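Local coordinates for protein probable fatty acyl-CoA transferase Rv3272 (Mycobacterium tuberculosis, PDB 5YX6) that binds fatty acyl-CoAs of varying chain length, palmitoyl-CoA most tightly, and probably acts in fatty acid metabolism as a family III CoA transferase, at residues Phe103-Pro115 / Tyr127-Ser141. Numbering follows the deposited sequence.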
loop_
_atom_site.group_PDB
_atom_site.type_symbol
_atom_site.label_atom_id
_atom_site.label_comp_id
_atom_site.label_asym_id
_atom_site.label_seq_id
_atom_site.Cartn_x
_atom_site.Cartn_y
_atom_site.Cartn_z
ATOM N N PHE A 103 19.575 -3.912 3.361
ATOM C CA PHE A 103 20.258 -5.195 3.392
ATOM C C PHE A 103 19.564 -6.063 4.427
ATOM O O PHE A 103 18.748 -5.568 5.205
ATOM C CB PHE A 103 21.742 -5.043 3.741
ATOM C CG PHE A 103 22.513 -4.206 2.765
ATOM C CD1 PHE A 103 22.535 -4.529 1.420
ATOM C CD2 PHE A 103 23.223 -3.094 3.198
ATOM C CE1 PHE A 103 23.238 -3.760 0.520
ATOM C CE2 PHE A 103 23.931 -2.316 2.304
ATOM C CZ PHE A 103 23.937 -2.652 0.961
ATOM N N ARG A 104 19.854 -7.359 4.420
ATOM C CA ARG A 104 19.316 -8.235 5.453
ATOM C C ARG A 104 19.980 -7.848 6.774
ATOM O O ARG A 104 21.111 -7.351 6.772
ATOM C CB ARG A 104 19.558 -9.712 5.112
ATOM C CG ARG A 104 20.977 -10.193 5.392
ATOM C CD ARG A 104 21.161 -11.623 4.928
ATOM N NE ARG A 104 21.060 -11.737 3.477
ATOM C CZ ARG A 104 21.197 -12.877 2.808
ATOM N NH1 ARG A 104 21.428 -14.008 3.464
ATOM N NH2 ARG A 104 21.089 -12.889 1.484
ATOM N N PRO A 105 19.286 -8.086 7.904
ATOM C CA PRO A 105 19.771 -7.742 9.248
ATOM C C PRO A 105 21.220 -8.123 9.510
ATOM O O PRO A 105 21.638 -9.205 9.112
ATOM C CB PRO A 105 18.838 -8.535 10.162
ATOM C CG PRO A 105 17.553 -8.585 9.401
ATOM C CD PRO A 105 17.918 -8.641 7.942
ATOM N N GLY A 106 21.962 -7.228 10.163
ATOM C CA GLY A 106 23.342 -7.476 10.550
ATOM C C GLY A 106 24.419 -7.028 9.573
ATOM O O GLY A 106 25.583 -6.843 9.951
ATOM N N THR A 107 24.028 -6.850 8.316
ATOM C CA THR A 107 24.962 -6.484 7.259
ATOM C C THR A 107 25.714 -5.177 7.516
ATOM O O THR A 107 26.944 -5.178 7.602
ATOM C CB THR A 107 24.227 -6.363 5.926
ATOM O OG1 THR A 107 23.558 -7.597 5.644
ATOM C CG2 THR A 107 25.199 -6.045 4.807
ATOM N N MET A 108 24.974 -4.079 7.675
ATOM C CA MET A 108 25.567 -2.750 7.840
ATOM C C MET A 108 26.470 -2.687 9.049
ATOM O O MET A 108 27.455 -1.945 9.072
ATOM C CB MET A 108 24.480 -1.683 7.966
ATOM C CG MET A 108 23.736 -1.417 6.689
ATOM S SD MET A 108 24.682 -0.616 5.360
ATOM C CE MET A 108 24.412 1.124 5.728
ATOM N N GLU A 109 26.109 -3.448 10.070
ATOM C CA GLU A 109 26.922 -3.529 11.268
ATOM C C GLU A 109 28.281 -4.162 10.950
ATOM O O GLU A 109 29.320 -3.636 11.357
ATOM C CB GLU A 109 26.172 -4.308 12.351
ATOM C CG GLU A 109 25.059 -3.483 12.996
ATOM C CD GLU A 109 23.699 -3.693 12.335
ATOM O OE1 GLU A 109 23.646 -4.013 11.124
ATOM O OE2 GLU A 109 22.676 -3.529 13.033
ATOM N N LYS A 110 28.271 -5.266 10.202
ATOM C CA LYS A 110 29.508 -5.950 9.810
ATOM C C LYS A 110 30.390 -5.054 8.936
ATOM O O LYS A 110 31.615 -5.187 8.924
ATOM C CB LYS A 110 29.198 -7.259 9.073
ATOM N N LEU A 111 29.764 -4.131 8.213
ATOM C CA LEU A 111 30.508 -3.210 7.363
ATOM C C LEU A 111 30.995 -1.996 8.145
ATOM O O LEU A 111 31.735 -1.165 7.615
ATOM C CB LEU A 111 29.649 -2.758 6.185
ATOM C CG LEU A 111 29.212 -3.853 5.209
ATOM C CD1 LEU A 111 28.263 -3.269 4.169
ATOM C CD2 LEU A 111 30.404 -4.542 4.550
ATOM N N GLY A 112 30.588 -1.902 9.408
ATOM C CA GLY A 112 30.937 -0.755 10.229
ATOM C C GLY A 112 30.147 0.508 9.919
ATOM O O GLY A 112 30.591 1.624 10.204
ATOM N N LEU A 113 28.967 0.324 9.341
ATOM C CA LEU A 113 28.099 1.431 8.954
ATOM C C LEU A 113 26.731 1.306 9.617
ATOM O O LEU A 113 25.714 1.700 9.041
ATOM C CB LEU A 113 27.944 1.480 7.429
ATOM C CG LEU A 113 29.201 1.705 6.586
ATOM C CD1 LEU A 113 28.878 1.540 5.114
ATOM C CD2 LEU A 113 29.770 3.086 6.850
ATOM N N GLY A 114 26.697 0.725 10.811
ATOM C CA GLY A 114 25.441 0.537 11.511
ATOM C C GLY A 114 24.946 1.848 12.094
ATOM O O GLY A 114 25.652 2.854 12.044
ATOM N N PRO A 115 23.717 1.855 12.626
ATOM C CA PRO A 115 23.185 3.088 13.215
ATOM C C PRO A 115 24.114 3.680 14.279
ATOM O O PRO A 115 24.324 4.888 14.270
ATOM C CB PRO A 115 21.839 2.648 13.816
ATOM C CG PRO A 115 21.839 1.153 13.777
ATOM C CD PRO A 115 22.727 0.769 12.641
ATOM N N TYR A 127 18.266 7.312 10.660
ATOM C CA TYR A 127 18.674 6.019 10.122
ATOM C C TYR A 127 17.450 5.144 9.864
ATOM O O TYR A 127 16.714 4.839 10.787
ATOM C CB TYR A 127 19.627 5.330 11.100
ATOM C CG TYR A 127 20.533 4.288 10.496
ATOM C CD1 TYR A 127 20.053 3.028 10.155
ATOM C CD2 TYR A 127 21.881 4.552 10.298
ATOM C CE1 TYR A 127 20.891 2.068 9.616
ATOM C CE2 TYR A 127 22.724 3.604 9.758
ATOM C CZ TYR A 127 22.228 2.365 9.421
ATOM O OH TYR A 127 23.077 1.419 8.887
ATOM N N ALA A 128 17.227 4.750 8.615
ATOM C CA ALA A 128 16.020 4.004 8.267
ATOM C C ALA A 128 16.319 2.625 7.672
ATOM O O ALA A 128 17.067 2.518 6.705
ATOM C CB ALA A 128 15.161 4.827 7.302
ATOM N N ARG A 129 15.725 1.580 8.247
ATOM C CA ARG A 129 15.957 0.197 7.814
ATOM C C ARG A 129 14.706 -0.487 7.260
ATOM O O ARG A 129 13.664 -0.534 7.917
ATOM C CB ARG A 129 16.521 -0.628 8.968
ATOM C CG ARG A 129 17.491 0.163 9.825
ATOM C CD ARG A 129 18.252 -0.699 10.804
ATOM N NE ARG A 129 19.256 -1.526 10.145
ATOM C CZ ARG A 129 20.229 -2.156 10.787
ATOM N NH1 ARG A 129 21.107 -2.887 10.113
ATOM N NH2 ARG A 129 20.330 -2.039 12.104
ATOM N N LEU A 130 14.816 -1.001 6.040
ATOM C CA LEU A 130 13.749 -1.781 5.419
ATOM C C LEU A 130 14.157 -3.249 5.293
ATOM O O LEU A 130 15.171 -3.556 4.673
ATOM C CB LEU A 130 13.395 -1.202 4.052
ATOM C CG LEU A 130 12.326 -1.938 3.244
ATOM C CD1 LEU A 130 11.023 -1.996 4.002
ATOM C CD2 LEU A 130 12.117 -1.238 1.910
ATOM N N THR A 131 13.406 -4.153 5.915
ATOM C CA THR A 131 13.710 -5.579 5.781
ATOM C C THR A 131 12.492 -6.352 5.270
ATOM O O THR A 131 11.398 -5.799 5.177
ATOM C CB THR A 131 14.174 -6.206 7.118
ATOM O OG1 THR A 131 13.081 -6.244 8.041
ATOM C CG2 THR A 131 15.334 -5.424 7.712
ATOM N N ALA A 132 12.685 -7.626 4.934
ATOM C CA ALA A 132 11.572 -8.480 4.521
ATOM C C ALA A 132 10.701 -8.901 5.699
ATOM O O ALA A 132 9.478 -8.791 5.642
ATOM C CB ALA A 132 12.087 -9.714 3.787
ATOM N N TYR A 133 11.334 -9.377 6.767
ATOM C CA TYR A 133 10.603 -10.011 7.860
ATOM C C TYR A 133 10.858 -9.419 9.250
ATOM O O TYR A 133 10.306 -9.911 10.233
ATOM C CB TYR A 133 10.924 -11.499 7.900
ATOM C CG TYR A 133 10.527 -12.263 6.662
ATOM C CD1 TYR A 133 9.201 -12.590 6.416
ATOM C CD2 TYR A 133 11.481 -12.673 5.744
ATOM C CE1 TYR A 133 8.840 -13.303 5.278
ATOM C CE2 TYR A 133 11.133 -13.391 4.605
ATOM C CZ TYR A 133 9.817 -13.700 4.377
ATOM O OH TYR A 133 9.478 -14.404 3.243
ATOM N N GLY A 134 11.699 -8.390 9.349
ATOM C CA GLY A 134 11.799 -7.652 10.597
ATOM C C GLY A 134 13.135 -7.662 11.314
ATOM O O GLY A 134 13.555 -6.650 11.881
ATOM N N GLY A 135 13.795 -8.812 11.316
ATOM C CA GLY A 135 15.053 -8.955 12.018
ATOM C C GLY A 135 14.863 -8.940 13.520
ATOM O O GLY A 135 15.745 -8.509 14.248
ATOM N N ASN A 136 13.706 -9.402 13.985
ATOM C CA ASN A 136 13.415 -9.414 15.415
ATOM C C ASN A 136 13.691 -10.759 16.075
ATOM O O ASN A 136 13.467 -10.926 17.273
ATOM C CB ASN A 136 11.969 -9.007 15.665
ATOM C CG ASN A 136 11.634 -7.667 15.047
ATOM O OD1 ASN A 136 10.724 -7.565 14.221
ATOM N ND2 ASN A 136 12.393 -6.634 15.412
ATOM N N GLY A 137 14.166 -11.717 15.284
ATOM C CA GLY A 137 14.453 -13.054 15.775
ATOM C C GLY A 137 14.930 -13.961 14.659
ATOM O O GLY A 137 15.243 -13.487 13.562
ATOM N N PRO A 138 15.017 -15.273 14.937
ATOM C CA PRO A 138 15.506 -16.248 13.953
ATOM C C PRO A 138 14.614 -16.381 12.715
ATOM O O PRO A 138 15.139 -16.466 11.601
ATOM C CB PRO A 138 15.523 -17.565 14.740
ATOM C CG PRO A 138 14.617 -17.343 15.892
ATOM C CD PRO A 138 14.732 -15.895 16.238
ATOM N N HIS A 139 13.294 -16.372 12.897
ATOM C CA HIS A 139 12.374 -16.549 11.768
ATOM C C HIS A 139 12.329 -15.327 10.860
ATOM O O HIS A 139 12.001 -15.445 9.681
ATOM C CB HIS A 139 10.967 -16.877 12.259
ATOM C CG HIS A 139 10.888 -18.147 13.041
ATOM N ND1 HIS A 139 10.858 -18.171 14.419
ATOM C CD2 HIS A 139 10.848 -19.442 12.638
ATOM C CE1 HIS A 139 10.799 -19.425 14.832
ATOM N NE2 HIS A 139 10.790 -20.216 13.772
ATOM N N GLY A 140 12.656 -14.160 11.410
ATOM C CA GLY A 140 12.584 -12.918 10.662
ATOM C C GLY A 140 13.913 -12.399 10.135
ATOM O O GLY A 140 14.030 -11.231 9.770
ATOM N N SER A 141 14.914 -13.269 10.063
ATOM C CA SER A 141 16.252 -12.860 9.642
ATOM C C SER A 141 16.457 -13.068 8.136
ATOM O O SER A 141 17.422 -12.563 7.545
ATOM C CB SER A 141 17.302 -13.647 10.422
ATOM O OG SER A 141 17.249 -15.016 10.046
HETATM O O HOH W 1 18.537 -3.925 7.922
HETATM O O HOH W 2 21.918 -4.163 7.474
#
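Tyr127 and Pro115 form the tight end of this contact. Pro115 lies over one face of the phenol ring, with CD 3.9 Å from the Tyr127 ring centroid in a CH-pi contact. With chi1 at -157°, the Tyr127 ring swings away from the backbone N and out to the turn after helix 107-110. There Tyr127 OH donates to Leu113 O at 2.7 Å, in the carbonyl plane and on a lone pair. Met108 CE packs 3.4 Å from Tyr127 OH.

Next along the strand, Arg129 meets Glu109 end-on. Arg129 NH1 donates to Glu109 OE1 at 3.0 Å, on its syn side. Arg129 NH2 donates to Glu109 OE2 at 2.9 Å, from above the carboxylate plane. The two planes are 38° apart. Pro115 CD sits over one guanidinium face. Arg129 NE forms a salt bridge with Glu101. A water joins Arg129 NH1 to Met108 N.

The other end is looser and more exposed. Pro105 CG rests 3.6 Å from Gly135 CA. Beyond, the loop around His139 reaches Glu346 of the second subunit.

The contact joins the segment after strand 98-101 to the neighbouring parallel strand of the Rossmann domain. Glu109 and Glu101 probably balance the charge of Arg129 and fix its guanidinium orientation.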